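Local coordinates for protein putative adhesin (Bacteroides fragilis NCTC 9343, PDB 3PET) that is a putative lipoprotein of unproven function that probably acts in cell adhesion through a right-handed beta-helix, at residues K19-I24 / I83-P88. Sequence-based numbering, arbitrary orientation.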
ATOM      1  N   LYS A  19     -11.099   8.957  30.816  1.00 25.91           N
ATOM      2  CA  LYS A  19     -12.321   8.206  31.088  1.00 26.24           C
ATOM      3  C   LYS A  19     -12.198   6.838  30.415  1.00 29.00           C
ATOM      4  O   LYS A  19     -11.421   6.707  29.464  1.00 27.27           O
ATOM      5  CB  LYS A  19     -13.541   8.949  30.512  1.00 29.40           C
ATOM      6  CG  LYS A  19     -14.040  10.109  31.345  1.00 51.00           C
ATOM      7  CD  LYS A  19     -15.461  10.451  30.924  1.00 65.35           C
ATOM      8  CE  LYS A  19     -15.861  11.846  31.300  1.00 86.36           C
ATOM      9  NZ  LYS A  19     -17.034  12.280  30.509  1.00100.06           N
ATOM     10  N   GLU A  20     -12.978   5.841  30.853  1.00 26.61           N
ATOM     11  CA  GLU A  20     -12.893   4.530  30.214  1.00 25.10           C
ATOM     12  C   GLU A  20     -13.422   4.602  28.765  1.00 27.38           C
ATOM     13  O   GLU A  20     -14.342   5.358  28.458  1.00 27.36           O
ATOM     14  CB  GLU A  20     -13.601   3.448  31.026  1.00 26.42           C
ATOM     15  CG  GLU A  20     -13.353   2.053  30.453  1.00 28.66           C
ATOM     16  CD  GLU A  20     -13.911   0.899  31.257  1.00 35.07           C
ATOM     17  OE1 GLU A  20     -14.205   1.096  32.455  1.00 22.92           O
ATOM     18  OE2 GLU A  20     -14.028  -0.213  30.697  1.00 31.51           O
ATOM     19  N   PHE A  21     -12.766   3.853  27.879  1.00 22.63           N
ATOM     20  CA  PHE A  21     -13.065   3.756  26.455  1.00 20.43           C
ATOM     21  C   PHE A  21     -12.935   2.300  26.039  1.00 23.18           C
ATOM     22  O   PHE A  21     -12.251   1.526  26.728  1.00 22.03           O
ATOM     23  CB  PHE A  21     -12.089   4.659  25.634  1.00 20.48           C
ATOM     24  CG  PHE A  21     -10.631   4.342  25.876  1.00 19.93           C
ATOM     25  CD1 PHE A  21     -10.008   3.299  25.199  1.00 20.74           C
ATOM     26  CD2 PHE A  21      -9.906   5.027  26.851  1.00 21.01           C
ATOM     27  CE1 PHE A  21      -8.682   2.957  25.482  1.00 21.65           C
ATOM     28  CE2 PHE A  21      -8.579   4.684  27.127  1.00 22.47           C
ATOM     29  CZ  PHE A  21      -7.982   3.655  26.445  1.00 19.99           C
ATOM     30  N   ASN A  22     -13.536   1.940  24.904  1.00 19.94           N
ATOM     31  CA  ASN A  22     -13.411   0.587  24.349  1.00 20.39           C
ATOM     32  C   ASN A  22     -13.004   0.673  22.867  1.00 24.06           C
ATOM     33  O   ASN A  22     -13.006  -0.334  22.158  1.00 23.89           O
ATOM     34  CB  ASN A  22     -14.705  -0.225  24.545  1.00 17.98           C
ATOM     35  CG  ASN A  22     -15.918   0.295  23.816  1.00 37.06           C
ATOM     36  OD1 ASN A  22     -15.978   1.427  23.318  1.00 29.99           O
ATOM     37  ND2 ASN A  22     -16.935  -0.510  23.753  1.00 37.25           N
ATOM     38  N   LYS A  23     -12.647   1.887  22.412  1.00 19.50           N
ATOM     39  CA  LYS A  23     -12.216   2.149  21.042  1.00 17.77           C
ATOM     40  C   LYS A  23     -11.081   3.149  21.037  1.00 20.81           C
ATOM     41  O   LYS A  23     -11.022   4.032  21.891  1.00 18.91           O
ATOM     42  CB  LYS A  23     -13.371   2.661  20.149  1.00 19.21           C
ATOM     43  CG  LYS A  23     -14.483   1.649  19.890  1.00 27.95           C
ATOM     44  CD  LYS A  23     -15.620   2.224  19.030  1.00 37.82           C
ATOM     45  CE  LYS A  23     -16.598   3.213  19.701  1.00 44.79           C
ATOM     46  NZ  LYS A  23     -17.453   2.596  20.774  1.00 42.55           N
ATOM     47  N   ILE A  24     -10.171   2.996  20.064  1.00 17.71           N
ATOM     48  CA  ILE A  24      -9.016   3.868  19.881  1.00 16.66           C
ATOM     49  C   ILE A  24      -9.068   4.429  18.475  1.00 22.29           C
ATOM     50  O   ILE A  24      -9.248   3.669  17.512  1.00 21.18           O
ATOM     51  CB  ILE A  24      -7.665   3.131  20.149  1.00 18.92           C
ATOM     52  CG1 ILE A  24      -7.575   2.585  21.609  1.00 17.79           C
ATOM     53  CG2 ILE A  24      -6.430   4.055  19.806  1.00 18.48           C
ATOM     54  CD1 ILE A  24      -6.615   1.371  21.739  1.00 21.42           C
ATOM     55  N   ILE A  83       3.551   5.288  22.745  1.00 16.05           N
ATOM     56  CA  ILE A  83       2.213   5.486  23.292  1.00 15.05           C
ATOM     57  C   ILE A  83       1.765   4.164  23.919  1.00 20.28           C
ATOM     58  O   ILE A  83       1.676   3.162  23.226  1.00 21.25           O
ATOM     59  CB  ILE A  83       1.233   6.005  22.191  1.00 16.89           C
ATOM     60  CG1 ILE A  83       1.721   7.365  21.614  1.00 14.59           C
ATOM     61  CG2 ILE A  83      -0.213   6.102  22.736  1.00 18.35           C
ATOM     62  CD1 ILE A  83       1.174   7.731  20.180  1.00 17.34           C
ATOM     63  N   THR A  84       1.495   4.164  25.228  1.00 16.52           N
ATOM     64  CA  THR A  84       1.091   2.983  25.973  1.00 16.38           C
ATOM     65  C   THR A  84      -0.354   3.186  26.398  1.00 21.51           C
ATOM     66  O   THR A  84      -0.683   4.158  27.087  1.00 20.28           O
ATOM     67  CB  THR A  84       2.079   2.746  27.123  1.00 28.36           C
ATOM     68  OG1 THR A  84       3.328   2.396  26.529  1.00 28.35           O
ATOM     69  CG2 THR A  84       1.650   1.615  28.053  1.00 29.20           C
ATOM     70  N   ILE A  85      -1.228   2.273  25.944  1.00 17.87           N
ATOM     71  CA  ILE A  85      -2.667   2.365  26.206  1.00 16.64           C
ATOM     72  C   ILE A  85      -3.158   1.103  26.940  1.00 21.12           C
ATOM     73  O   ILE A  85      -2.754  -0.012  26.610  1.00 18.37           O
ATOM     74  CB  ILE A  85      -3.441   2.569  24.866  1.00 17.73           C
ATOM     75  CG1 ILE A  85      -2.845   3.712  23.998  1.00 17.54           C
ATOM     76  CG2 ILE A  85      -4.953   2.792  25.119  1.00 16.32           C
ATOM     77  CD1 ILE A  85      -3.609   3.995  22.621  1.00 18.27           C
ATOM     78  N   THR A  86      -4.022   1.285  27.940  1.00 19.88           N
ATOM     79  CA  THR A  86      -4.614   0.148  28.628  1.00 19.79           C
ATOM     80  C   THR A  86      -6.042   0.473  29.006  1.00 21.95           C
ATOM     81  O   THR A  86      -6.359   1.593  29.407  1.00 19.96           O
ATOM     82  CB  THR A  86      -3.774  -0.414  29.816  1.00 29.57           C
ATOM     83  OG1 THR A  86      -4.454  -1.557  30.358  1.00 36.34           O
ATOM     84  CG2 THR A  86      -3.505   0.577  30.895  1.00 24.18           C
ATOM     85  N   SER A  87      -6.904  -0.537  28.853  1.00 18.42           N
ATOM     86  CA  SER A  87      -8.314  -0.463  29.208  1.00 18.02           C
ATOM     87  C   SER A  87      -8.842  -1.881  29.500  1.00 22.49           C
ATOM     88  O   SER A  87      -8.242  -2.843  29.022  1.00 23.04           O
ATOM     89  CB  SER A  87      -9.115   0.203  28.090  1.00 19.37           C
ATOM     90  OG  SER A  87      -9.193  -0.646  26.952  1.00 24.15           O
ATOM     91  N   PRO A  88      -9.960  -2.042  30.254  1.00 20.22           N
ATOM     92  CA  PRO A  88     -10.489  -3.397  30.501  1.00 20.41           C
ATOM     93  C   PRO A  88     -11.013  -4.089  29.224  1.00 23.46           C
ATOM     94  O   PRO A  88     -10.960  -5.318  29.136  1.00 22.96           O
ATOM     95  CB  PRO A  88     -11.628  -3.143  31.498  1.00 22.83           C
ATOM     96  CG  PRO A  88     -11.251  -1.843  32.175  1.00 27.03           C
ATOM     97  CD  PRO A  88     -10.740  -1.036  31.003  1.00 21.83           C
TER
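The backbones of Glu20-Ile24 and Ile85-Pro88 run at 127° to each other and stay well apart, with CA of Glu20 and CA of Ser87 6.8 Å apart and CA of Ile24 and CA of Ile85 9.1 Å apart. Side chains therefore make most of the contact. Phe21 carries much of it. With chi1 at 56°, its CG lies between the backbone N and the carbonyl carbon, and this turns the ring in toward Ile85 and Ser87. The ring crosses Ile85 at about a right angle. The CG2 methyl of Ile85 meets the ring at its edge, near the ring plane, 3.4 Å from CZ of Phe21. CB of Ser87 makes an off-centre CH-pi contact with the same ring, 4.3 Å from the centroid of Phe21 and 29° from the ring normal. Ile85 has a second partner in Ile24. The two isoleucines point at each other tip to tip, and CD1 of Ile85 lies 4.0 Å from CG2 of Ile24. At the outer end, the extended chain of Glu20 and the ring of Pro88 approach from opposite directions. The carboxylate meets ring carbons CD and CG, with OE2 of Glu20 3.4 Å from CD of Pro88. OG of Ser87 is hydrogen-bonded to Thr89 O and to Tyr34 OH, which satisfies this buried hydroxyl beside the apolar cluster. Segment 19-24 enters strand 23-26, which runs parallel to strands 64-69 and 92-95. Strand 82-87 instead pairs in parallel with strand 31-36 and antiparallel with strand 43-47. The contact joins two faces of the beta-helix across its interior, near the N-terminal end. Leu65 packs on Phe21 and Ile85, Tyr34 on Ile24 and Ile85, and Ile32 and Leu44 on Ile85.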